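Local coordinates for protein putative drug/sodium antiporter (PDB 4Z3N) that belongs to the MATE family of multidrug transporters and carries the E. coli genotoxin colibactin across the cell membrane, probably as an antiporter, at residues A[105-110]-A[249-254]; A[90-95]-A[110-115]; A[414-419]-A[439-444]; A[409-414]-A[444-449]. One frame throughout, in Å; residues are numbered along the deposited sequence.

Contact 1: A[105-110]-A[249-254]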
# COMPACT_ATOMS: atom_id res chain seq x y z
N LEU A 105 12.51 -23.96 9.90
CA LEU A 105 11.85 -24.01 8.60
C LEU A 105 11.04 -25.25 8.83
O LEU A 105 11.34 -26.35 8.39
CB LEU A 105 12.85 -24.15 7.45
CG LEU A 105 14.03 -23.18 7.62
CD1 LEU A 105 15.15 -23.49 6.63
CD2 LEU A 105 13.57 -21.71 7.51
N ASP A 106 9.97 -24.96 9.54
CA ASP A 106 9.34 -25.92 10.39
C ASP A 106 7.90 -25.47 10.53
O ASP A 106 6.97 -26.06 9.99
CB ASP A 106 10.13 -25.96 11.71
CG ASP A 106 9.53 -26.88 12.74
OD1 ASP A 106 8.74 -27.77 12.36
OD2 ASP A 106 9.88 -26.71 13.94
N ARG A 107 7.77 -24.37 11.26
CA ARG A 107 6.63 -23.48 11.17
C ARG A 107 6.57 -22.85 9.77
O ARG A 107 5.49 -22.50 9.29
CB ARG A 107 6.71 -22.40 12.25
CG ARG A 107 6.06 -22.81 13.57
CD ARG A 107 6.39 -21.83 14.68
NE ARG A 107 6.03 -20.46 14.34
CZ ARG A 107 4.93 -19.85 14.75
NH1 ARG A 107 4.05 -20.50 15.52
NH2 ARG A 107 4.70 -18.60 14.38
N ALA A 108 7.72 -22.74 9.12
CA ALA A 108 7.81 -22.10 7.81
C ALA A 108 6.93 -22.77 6.75
O ALA A 108 6.19 -22.09 6.04
CB ALA A 108 9.25 -22.06 7.34
N GLN A 109 7.01 -24.09 6.62
CA GLN A 109 6.17 -24.78 5.66
C GLN A 109 4.71 -24.76 6.12
O GLN A 109 3.80 -24.70 5.30
CB GLN A 109 6.65 -26.21 5.42
CG GLN A 109 6.39 -26.69 3.99
CD GLN A 109 5.86 -28.11 3.92
OE1 GLN A 109 6.15 -28.94 4.79
NE2 GLN A 109 5.08 -28.40 2.88
N ARG A 110 4.51 -24.81 7.44
CA ARG A 110 3.19 -24.58 8.02
C ARG A 110 2.58 -23.26 7.54
O ARG A 110 1.40 -23.19 7.16
CB ARG A 110 3.27 -24.54 9.55
CG ARG A 110 3.37 -25.85 10.29
CD ARG A 110 3.25 -25.55 11.78
NE ARG A 110 3.59 -26.68 12.66
CZ ARG A 110 3.92 -26.56 13.95
NH1 ARG A 110 3.98 -25.36 14.52
NH2 ARG A 110 4.20 -27.64 14.67
N SER A 249 -4.14 -26.04 14.75
CA SER A 249 -3.79 -25.06 15.78
C SER A 249 -4.23 -23.64 15.43
O SER A 249 -3.64 -23.01 14.55
CB SER A 249 -2.29 -25.06 16.02
OG SER A 249 -1.90 -23.86 16.67
N TRP A 250 -5.23 -23.13 16.15
CA TRP A 250 -5.75 -21.80 15.87
C TRP A 250 -4.76 -20.70 16.27
O TRP A 250 -4.92 -19.55 15.86
CB TRP A 250 -7.10 -21.59 16.58
CG TRP A 250 -7.70 -20.19 16.44
CD1 TRP A 250 -7.77 -19.22 17.41
CD2 TRP A 250 -8.31 -19.61 15.27
NE1 TRP A 250 -8.38 -18.09 16.93
CE2 TRP A 250 -8.72 -18.30 15.62
CE3 TRP A 250 -8.55 -20.07 13.97
CZ2 TRP A 250 -9.36 -17.44 14.71
CZ3 TRP A 250 -9.18 -19.21 13.06
CH2 TRP A 250 -9.57 -17.92 13.44
N LYS A 251 -3.74 -21.04 17.05
CA LYS A 251 -2.78 -20.02 17.47
C LYS A 251 -2.13 -19.41 16.24
O LYS A 251 -1.93 -18.19 16.16
CB LYS A 251 -1.72 -20.59 18.43
CG LYS A 251 -0.59 -21.38 17.74
CD LYS A 251 0.69 -21.37 18.57
CE LYS A 251 1.52 -22.65 18.37
NZ LYS A 251 2.05 -22.79 16.99
N ILE A 252 -1.83 -20.26 15.26
CA ILE A 252 -1.06 -19.81 14.11
C ILE A 252 -1.94 -19.11 13.05
O ILE A 252 -1.46 -18.26 12.32
CB ILE A 252 -0.31 -20.99 13.47
CG1 ILE A 252 0.76 -20.47 12.53
CG2 ILE A 252 -1.29 -21.94 12.78
CD1 ILE A 252 1.58 -21.55 11.91
N TYR A 253 -3.22 -19.48 12.98
CA TYR A 253 -4.19 -18.71 12.22
C TYR A 253 -4.36 -17.34 12.87
O TYR A 253 -4.49 -16.33 12.18
CB TYR A 253 -5.54 -19.43 12.13
CG TYR A 253 -5.52 -20.55 11.12
CD1 TYR A 253 -5.78 -20.30 9.78
CD2 TYR A 253 -5.19 -21.85 11.49
CE1 TYR A 253 -5.73 -21.31 8.84
CE2 TYR A 253 -5.13 -22.87 10.56
CZ TYR A 253 -5.40 -22.59 9.23
OH TYR A 253 -5.36 -23.60 8.29
N ARG A 254 -4.34 -17.33 14.19
CA ARG A 254 -4.49 -16.10 14.96
C ARG A 254 -3.31 -15.14 14.72
O ARG A 254 -3.51 -13.96 14.47
CB ARG A 254 -4.63 -16.44 16.44
CG ARG A 254 -4.76 -15.26 17.38
CD ARG A 254 -5.28 -15.75 18.70
NE ARG A 254 -5.16 -14.79 19.79
CZ ARG A 254 -5.40 -15.10 21.06
NH1 ARG A 254 -5.77 -16.33 21.39
NH2 ARG A 254 -5.28 -14.17 22.02

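Contact 2: A[90-95]-A[110-115]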
# COMPACT_ATOMS: atom_id res chain seq x y z
N ILE A 90 1.64 -9.24 4.27
CA ILE A 90 2.40 -8.81 5.44
C ILE A 90 2.26 -9.89 6.53
O ILE A 90 3.23 -10.23 7.21
CB ILE A 90 1.92 -7.40 5.97
CG1 ILE A 90 2.25 -6.30 4.97
CG2 ILE A 90 2.58 -7.02 7.29
CD1 ILE A 90 3.76 -6.09 4.75
N GLY A 91 1.08 -10.46 6.66
CA GLY A 91 0.89 -11.60 7.52
C GLY A 91 1.86 -12.70 7.13
O GLY A 91 2.54 -13.30 7.97
N MET A 92 1.94 -12.97 5.83
CA MET A 92 2.90 -13.94 5.35
C MET A 92 4.33 -13.47 5.65
O MET A 92 5.09 -14.18 6.31
CB MET A 92 2.70 -14.18 3.86
CG MET A 92 3.42 -15.43 3.32
SD MET A 92 2.82 -17.01 3.95
CE MET A 92 3.73 -18.15 2.91
N GLY A 93 4.69 -12.28 5.18
CA GLY A 93 6.01 -11.73 5.38
C GLY A 93 6.40 -11.66 6.86
O GLY A 93 7.55 -11.91 7.23
N SER A 94 5.45 -11.34 7.71
CA SER A 94 5.76 -11.12 9.11
C SER A 94 6.09 -12.46 9.78
O SER A 94 7.08 -12.60 10.50
CB SER A 94 4.58 -10.41 9.79
OG SER A 94 4.83 -10.20 11.16
N LEU A 95 5.26 -13.45 9.49
CA LEU A 95 5.33 -14.74 10.15
C LEU A 95 6.50 -15.61 9.65
O LEU A 95 7.16 -16.29 10.42
CB LEU A 95 4.01 -15.46 9.92
CG LEU A 95 3.38 -16.09 11.14
CD1 LEU A 95 3.71 -15.23 12.31
CD2 LEU A 95 1.88 -16.20 10.96
N ARG A 110 4.51 -24.81 7.44
CA ARG A 110 3.19 -24.58 8.02
C ARG A 110 2.58 -23.26 7.54
O ARG A 110 1.40 -23.19 7.16
CB ARG A 110 3.27 -24.54 9.55
CG ARG A 110 3.37 -25.85 10.29
CD ARG A 110 3.25 -25.55 11.78
NE ARG A 110 3.59 -26.68 12.66
CZ ARG A 110 3.92 -26.56 13.95
NH1 ARG A 110 3.98 -25.36 14.52
NH2 ARG A 110 4.20 -27.64 14.67
N ILE A 111 3.40 -22.21 7.59
CA ILE A 111 2.95 -20.85 7.40
C ILE A 111 2.44 -20.67 5.98
O ILE A 111 1.41 -20.02 5.78
CB ILE A 111 4.09 -19.84 7.72
CG1 ILE A 111 4.14 -19.60 9.23
CG2 ILE A 111 3.87 -18.51 7.03
CD1 ILE A 111 5.45 -18.99 9.73
N LEU A 112 3.15 -21.25 5.01
CA LEU A 112 2.73 -21.16 3.62
C LEU A 112 1.36 -21.81 3.50
O LEU A 112 0.42 -21.25 2.92
CB LEU A 112 3.76 -21.82 2.69
CG LEU A 112 3.31 -22.20 1.28
CD1 LEU A 112 2.73 -21.02 0.57
CD2 LEU A 112 4.49 -22.74 0.49
N SER A 113 1.25 -22.99 4.10
CA SER A 113 -0.01 -23.71 4.13
C SER A 113 -1.14 -22.83 4.65
O SER A 113 -2.12 -22.59 3.94
CB SER A 113 0.13 -24.97 4.98
OG SER A 113 1.02 -25.85 4.34
N VAL A 114 -1.01 -22.39 5.90
CA VAL A 114 -1.97 -21.50 6.53
C VAL A 114 -2.13 -20.20 5.74
O VAL A 114 -3.22 -19.64 5.69
CB VAL A 114 -1.55 -21.17 7.98
CG1 VAL A 114 -2.15 -19.85 8.44
CG2 VAL A 114 -1.95 -22.29 8.90
N GLY A 115 -1.06 -19.76 5.09
CA GLY A 115 -1.13 -18.61 4.20
C GLY A 115 -2.07 -18.84 3.02
O GLY A 115 -2.92 -18.02 2.70

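Contact 3: A[414-419]-A[439-444]. With OLC ((2R)-2,3-dihydroxypropyl (9Z)-octadec-9-enoate), chain B.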
# COMPACT_ATOMS: atom_id res chain seq x y z
N VAL A 414 -6.65 10.22 12.24
CA VAL A 414 -7.95 10.50 12.88
C VAL A 414 -7.92 11.30 14.20
O VAL A 414 -8.48 12.38 14.26
CB VAL A 414 -8.72 9.20 13.14
CG1 VAL A 414 -10.00 9.51 13.90
CG2 VAL A 414 -9.05 8.52 11.85
N PHE A 415 -7.32 10.74 15.24
CA PHE A 415 -7.40 11.30 16.60
C PHE A 415 -7.00 12.78 16.80
O PHE A 415 -7.46 13.43 17.75
CB PHE A 415 -6.55 10.44 17.54
CG PHE A 415 -7.19 9.12 17.88
CD1 PHE A 415 -8.56 9.02 18.06
CD2 PHE A 415 -6.41 7.98 18.03
CE1 PHE A 415 -9.14 7.81 18.38
CE2 PHE A 415 -6.99 6.78 18.35
CZ PHE A 415 -8.35 6.68 18.52
N ILE A 416 -6.16 13.31 15.93
CA ILE A 416 -5.64 14.66 16.08
C ILE A 416 -6.20 15.55 14.98
O ILE A 416 -6.72 16.64 15.24
CB ILE A 416 -4.08 14.73 16.06
CG1 ILE A 416 -3.48 13.86 17.17
CG2 ILE A 416 -3.61 16.17 16.28
CD1 ILE A 416 -3.64 14.46 18.55
N SER A 417 -6.00 15.09 13.75
CA SER A 417 -6.45 15.77 12.53
C SER A 417 -7.89 16.28 12.56
O SER A 417 -8.13 17.45 12.26
CB SER A 417 -6.29 14.83 11.34
OG SER A 417 -4.92 14.65 11.03
N VAL A 418 -8.84 15.41 12.91
CA VAL A 418 -10.25 15.80 12.88
C VAL A 418 -10.57 16.98 13.82
O VAL A 418 -11.08 18.00 13.37
CB VAL A 418 -11.16 14.61 13.22
CG1 VAL A 418 -12.55 15.08 13.56
CG2 VAL A 418 -11.21 13.64 12.06
N PRO A 419 -10.26 16.85 15.12
CA PRO A 419 -10.56 17.96 16.05
C PRO A 419 -9.79 19.24 15.74
O PRO A 419 -10.31 20.33 15.96
CB PRO A 419 -10.15 17.40 17.42
CG PRO A 419 -9.24 16.23 17.12
CD PRO A 419 -9.73 15.66 15.82
N ALA A 439 -4.83 19.00 9.03
CA ALA A 439 -4.72 17.64 8.53
C ALA A 439 -3.32 17.06 8.72
O ALA A 439 -3.17 15.87 8.98
CB ALA A 439 -5.13 17.59 7.07
N MET A 440 -2.30 17.90 8.61
CA MET A 440 -0.92 17.42 8.76
C MET A 440 -0.45 17.38 10.23
O MET A 440 0.60 16.80 10.54
CB MET A 440 0.03 18.28 7.91
CG MET A 440 0.33 19.67 8.44
SD MET A 440 1.53 20.53 7.40
CE MET A 440 1.66 22.07 8.30
N SER A 441 -1.23 17.94 11.14
CA SER A 441 -0.86 17.94 12.56
C SER A 441 -0.84 16.53 13.18
O SER A 441 -0.14 16.31 14.14
CB SER A 441 -1.82 18.85 13.36
OG SER A 441 -3.12 18.29 13.44
N GLY A 442 -1.61 15.60 12.64
CA GLY A 442 -1.54 14.21 13.06
C GLY A 442 -0.22 13.54 12.74
O GLY A 442 0.24 12.68 13.48
N THR A 443 0.40 13.95 11.63
CA THR A 443 1.70 13.41 11.21
C THR A 443 2.79 13.81 12.19
O THR A 443 3.79 13.11 12.37
CB THR A 443 2.08 13.89 9.77
OG1 THR A 443 1.34 13.13 8.81
CG2 THR A 443 3.58 13.72 9.48
N PHE A 444 2.63 14.97 12.80
CA PHE A 444 3.69 15.41 13.70
C PHE A 444 3.57 14.73 15.06
O PHE A 444 4.54 14.16 15.54
CB PHE A 444 3.71 16.94 13.76
CG PHE A 444 4.18 17.56 12.47
CD1 PHE A 444 5.51 17.43 12.07
CD2 PHE A 444 3.29 18.19 11.62
CE1 PHE A 444 5.95 17.96 10.85
CE2 PHE A 444 3.72 18.73 10.41
CZ PHE A 444 5.05 18.61 10.03
C18 OLC B . -0.04 6.62 4.03
C10 OLC B . 0.75 15.37 4.34
C9 OLC B . 0.39 15.02 3.09
C17 OLC B . 0.18 8.11 3.82
C11 OLC B . 0.12 14.73 5.56
C8 OLC B . 0.31 16.08 2.01
C24 OLC B . -6.72 14.67 7.66
C16 OLC B . -0.33 8.86 5.02
C12 OLC B . -0.93 13.68 5.18
C7 OLC B . -0.03 15.49 0.65
C15 OLC B . -0.02 10.35 4.89
C13 OLC B . -0.78 12.45 6.07
C6 OLC B . -1.51 15.17 0.56
C14 OLC B . -1.20 11.16 5.39
C5 OLC B . -2.35 16.33 1.06
C4 OLC B . -3.73 15.82 1.45
C3 OLC B . -3.62 14.60 2.34
C2 OLC B . -4.91 14.33 3.09
C21 OLC B . -4.72 13.49 6.76
C1 OLC B . -4.61 13.61 4.40
C22 OLC B . -5.75 13.53 7.88
O19 OLC B . -3.64 12.86 4.52
O25 OLC B . -8.04 14.23 7.94
O23 OLC B . -6.47 12.31 7.91
O20 OLC B . -5.34 13.91 5.56

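Contact 4: A[409-414]-A[444-449]. With OLC ((2R)-2,3-dihydroxypropyl (9Z)-octadec-9-enoate), chain B.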
# COMPACT_ATOMS: atom_id res chain seq x y z
N THR A 409 -1.39 4.57 13.20
CA THR A 409 -2.17 4.96 12.04
C THR A 409 -3.38 5.81 12.45
O THR A 409 -3.78 6.74 11.75
CB THR A 409 -2.61 3.74 11.25
OG1 THR A 409 -1.45 2.98 10.91
CG2 THR A 409 -3.32 4.15 9.98
N LEU A 410 -3.97 5.49 13.60
CA LEU A 410 -5.11 6.24 14.12
C LEU A 410 -4.67 7.61 14.57
O LEU A 410 -5.38 8.60 14.39
CB LEU A 410 -5.75 5.50 15.28
CG LEU A 410 -6.59 4.29 14.89
CD1 LEU A 410 -7.08 3.59 16.15
CD2 LEU A 410 -7.75 4.75 14.03
N MET A 411 -3.50 7.64 15.18
CA MET A 411 -2.91 8.87 15.67
C MET A 411 -2.57 9.78 14.50
O MET A 411 -2.61 10.99 14.64
CB MET A 411 -1.66 8.56 16.49
CG MET A 411 -1.14 9.75 17.31
SD MET A 411 -2.19 10.12 18.73
CE MET A 411 -3.24 8.67 18.71
N ARG A 412 -2.21 9.20 13.36
CA ARG A 412 -1.86 10.01 12.19
C ARG A 412 -3.07 10.51 11.40
O ARG A 412 -3.12 11.68 11.03
CB ARG A 412 -0.91 9.25 11.25
CG ARG A 412 -0.19 10.17 10.27
CD ARG A 412 0.83 9.49 9.35
NE ARG A 412 0.28 8.36 8.59
CZ ARG A 412 0.62 7.08 8.80
NH1 ARG A 412 1.50 6.78 9.74
NH2 ARG A 412 0.06 6.11 8.07
N HIS A 413 -4.03 9.64 11.10
CA HIS A 413 -5.17 10.03 10.26
C HIS A 413 -6.48 10.44 10.94
O HIS A 413 -7.36 10.97 10.27
CB HIS A 413 -5.48 8.89 9.28
CG HIS A 413 -4.40 8.67 8.27
ND1 HIS A 413 -3.41 7.72 8.43
CD2 HIS A 413 -4.13 9.30 7.10
CE1 HIS A 413 -2.59 7.77 7.39
NE2 HIS A 413 -3.01 8.72 6.57
N VAL A 414 -6.65 10.22 12.24
CA VAL A 414 -7.95 10.50 12.88
C VAL A 414 -7.92 11.30 14.20
O VAL A 414 -8.48 12.38 14.26
CB VAL A 414 -8.72 9.20 13.14
CG1 VAL A 414 -10.00 9.51 13.90
CG2 VAL A 414 -9.05 8.52 11.85
N PHE A 444 2.63 14.97 12.80
CA PHE A 444 3.69 15.41 13.70
C PHE A 444 3.57 14.73 15.06
O PHE A 444 4.54 14.16 15.54
CB PHE A 444 3.71 16.94 13.76
CG PHE A 444 4.18 17.56 12.47
CD1 PHE A 444 5.51 17.43 12.07
CD2 PHE A 444 3.29 18.19 11.62
CE1 PHE A 444 5.95 17.96 10.85
CE2 PHE A 444 3.72 18.73 10.41
CZ PHE A 444 5.05 18.61 10.03
N VAL A 445 2.37 14.72 15.63
CA VAL A 445 2.11 14.01 16.87
C VAL A 445 2.54 12.53 16.78
O VAL A 445 3.26 12.01 17.64
CB VAL A 445 0.61 14.13 17.24
CG1 VAL A 445 0.30 13.49 18.59
CG2 VAL A 445 0.21 15.58 17.28
N ALA A 446 2.09 11.86 15.73
CA ALA A 446 2.43 10.47 15.46
C ALA A 446 3.95 10.24 15.29
O ALA A 446 4.46 9.17 15.59
CB ALA A 446 1.68 9.99 14.22
N ALA A 447 4.66 11.25 14.80
CA ALA A 447 6.12 11.14 14.64
C ALA A 447 6.75 11.24 16.02
O ALA A 447 7.69 10.54 16.35
CB ALA A 447 6.65 12.21 13.73
N LEU A 448 6.18 12.11 16.84
CA LEU A 448 6.55 12.19 18.23
C LEU A 448 6.32 10.86 18.97
O LEU A 448 7.16 10.44 19.77
CB LEU A 448 5.76 13.31 18.92
CG LEU A 448 6.56 14.56 19.26
CD1 LEU A 448 5.67 15.61 19.95
CD2 LEU A 448 7.76 14.20 20.12
N LEU A 449 5.18 10.22 18.71
CA LEU A 449 4.86 8.96 19.37
C LEU A 449 5.86 7.90 18.96
O LEU A 449 6.48 7.28 19.82
CB LEU A 449 3.44 8.49 19.04
CG LEU A 449 2.91 7.27 19.83
CD1 LEU A 449 3.13 7.39 21.34
CD2 LEU A 449 1.43 7.04 19.54
C18 OLC B . -0.04 6.62 4.03
C10 OLC B . 0.75 15.37 4.34
C9 OLC B . 0.39 15.02 3.09
C17 OLC B . 0.18 8.11 3.82
C11 OLC B . 0.12 14.73 5.56
C8 OLC B . 0.31 16.08 2.01
C24 OLC B . -6.72 14.67 7.66
C16 OLC B . -0.33 8.86 5.02
C12 OLC B . -0.93 13.68 5.18
C7 OLC B . -0.03 15.49 0.65
C15 OLC B . -0.02 10.35 4.89
C13 OLC B . -0.78 12.45 6.07
C6 OLC B . -1.51 15.17 0.56
C14 OLC B . -1.20 11.16 5.39
C5 OLC B . -2.35 16.33 1.06
C4 OLC B . -3.73 15.82 1.45
C3 OLC B . -3.62 14.60 2.34
C2 OLC B . -4.91 14.33 3.09
C21 OLC B . -4.72 13.49 6.76
C1 OLC B . -4.61 13.61 4.40
C22 OLC B . -5.75 13.53 7.88
O19 OLC B . -3.64 12.86 4.52
O25 OLC B . -8.04 14.23 7.94
O23 OLC B . -6.47 12.31 7.91
O20 OLC B . -5.34 13.91 5.56

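Contact 1: A[105-110]-A[249-254]
R107 and R110, on the first turn of helix 107-132, meet K251 and I252 on the first turn of helix 250-284. In the MATE fold of two six-helix bundles, these are the third and seventh transmembrane helices, and the contact lies where the starts of the two helices, one from each half, come side by side.

Two of the pairings bring like charges together. R107 NH1 lies 3.4 Å from K251 NZ, and both are donors, so no hydrogen bond joins them; the ammonium group sits in the plane of the guanidinium, at its edge. R110 NH1 is 4.1 Å from the same NZ, its extended side chain crossing the lysine at about a right angle. The three cationic ends gather at an exposed edge of the protein, where solvent can probably screen them from one another.

The remaining pairings are van der Waals contacts made by I252, the buried member of the group. Its CG1 is anti to the backbone N (chi1 -164°) and the chain runs on straight, which carries CD1 to 4.2 Å from R110 CB. Its CG2 branch packs on V114, while R107 also touches L95 of helix 75-101. I252 CD1 lies over one face of the R107 guanidinium, and the closest approach between these two residues is 4.4 Å, from R107 NH1 to I252 CG1.

Contact 2: A[90-95]-A[110-115]
M92 reaches across from helix 75-101 to I111, L112 and G115 of helix 107-132, and its unbranched chain bridges most of the gap. The CA-CB bond does not aim at the partner helix. CG lies anti to the backbone N (chi1 -166°), and the chain then turns about the CB-CG bond (chi2 66°), which swings the sulfur in between the two helices. There SD meets the branch methyl of the isoleucine, 3.6 Å from I111 CG2, and also faces the bare alpha carbon of G115, with SD to G115 CA 4.3 Å. The tip goes furthest: CE comes up against the backbone of L112 and touches its side chain as well, 3.7 Å from L112 CB.

The two helices form an antiparallel helical hairpin, the second and third transmembrane helices of the amino-terminal MATE bundle, joined by a short connection. Their local axes pass 10.2 Å apart at 169°, a spacing spanned by the side chains of M92, L95 and I111.

Nearer the connection, I111 turns its other branch to L95. The isoleucine CD1 sits 3.8 Å from L95 CB and at the same distance from L95 CG, against the leucine carbonyl oxygen, and the two side chains cross at a slant. L174 of helix 162-177 packs on both M92 and L112, while L95 also packs on E255 and F256 of helix 250-284.

Contact 3: A[414-419]-A[439-444]
I416 and S417 bring their backbone right against helix 432-453: the I416 and G442 CA atoms are 5.1 Å apart, and those of S417 and A439 4.7 Å. Both partners are irregular here. The eleventh transmembrane helix of the MATE fold is broken, with helix 402-413 ending before V414 and helix 417-427 starting at S417. Opposite the break, the twelfth helix is kinked where the amides of G442 and T443 lack their regular helical bonds; T443 N makes only a weak one, to M440 O.

That kink leaves the carbonyl of A439 without its usual helical donor, T443 N, and the hydroxyl of S417 takes the place. S417 OG donates to A439 O at 3.0 Å, approaching from above the carbonyl plane (38° out of it) with a C=O...donor angle of 118°. With OG anti to the carbonyl carbon (chi1 -71°), the serine holds its hydroxyl out toward the neighbouring helix; R412 O is a second, weak and long, partner of the same hydroxyl.

Beside it, I416 covers the glycine, with I416 CB 4.0 Å from G442 CA. Its CG2 methyl rests 3.6 Å from S441 OG, a hydroxyl whose hydrogen bond goes to G438 O in its own helix.

A bound monoolein lies beside this junction. Its chain passes T443, with OLC C13 3.5 Å from T443 OG1, and its glycerol end lies against both segments: OLC C22 is 3.4 Å from S417 OG, and OLC C24 is 3.4 Å from A439 CB.

Contact 4: A[409-414]-A[444-449]
V445, A446 and L449 form the face of helix 432-453 that packs on M411 and R412 of helix 402-413. The two form an antiparallel pair of transmembrane helices in the carboxy-terminal MATE bundle, their local axes 8.2 Å apart at 153°.

V445 comes first. CG1, anti to the backbone N (chi1 -176°), meets the methionine sulfur with V445 CG1 to M411 SD 4.2 Å, the two side chains crossing at about a right angle; I416 packs on the same valine.

One residue on, A446 marks the closest approach of the backbones, its CA 5.4 Å from that of R412. The small side chain permits this: A446 CB lies 4.0 Å from R412 CB, and M411 CG comes to 4.1 Å from A446 CA.

A turn later, L449 reaches the same methionine, with L449 CD2 4.3 Å from M411 CG, and also leans on L407 and L408. M411 thus lies along three residues of this helix, all through van der Waals contact.

The charged end of R412 leaves this interface for helix 382-399, where NH1 is hydrogen-bonded to S389 OG. The arginine also borders a bound monoolein, whose tail lies obliquely to the guanidinium and at the edge of the H413 ring. The glycerol head of that lipid is hydrogen-bonded to the last turn of helix 402-413, OLC O23 donating to H413 O at 2.9 Å.

The four contacts fall into two clusters, one where the two halves of the MATE fold meet and one within the C-terminal half. Contacts 1 and 2 have centres 8 Å apart and share helix 107-132 and R110; I252 and Y253 of contact 1 pack on V114 of contact 2, and their segments alternate along the chain. Both close before contacts 3 and 4 open. These two, centres 7 Å apart, share helix 432-453, V414 and F444, and touch one monoolein; contact 3 is nested within the loop closed by contact 4. Between clusters the centres are 28 to 38 Å apart, with no touch. Helix 250-284, used in contact 1, also packs against both C-terminal contacts, so this one long helix runs past both clusters.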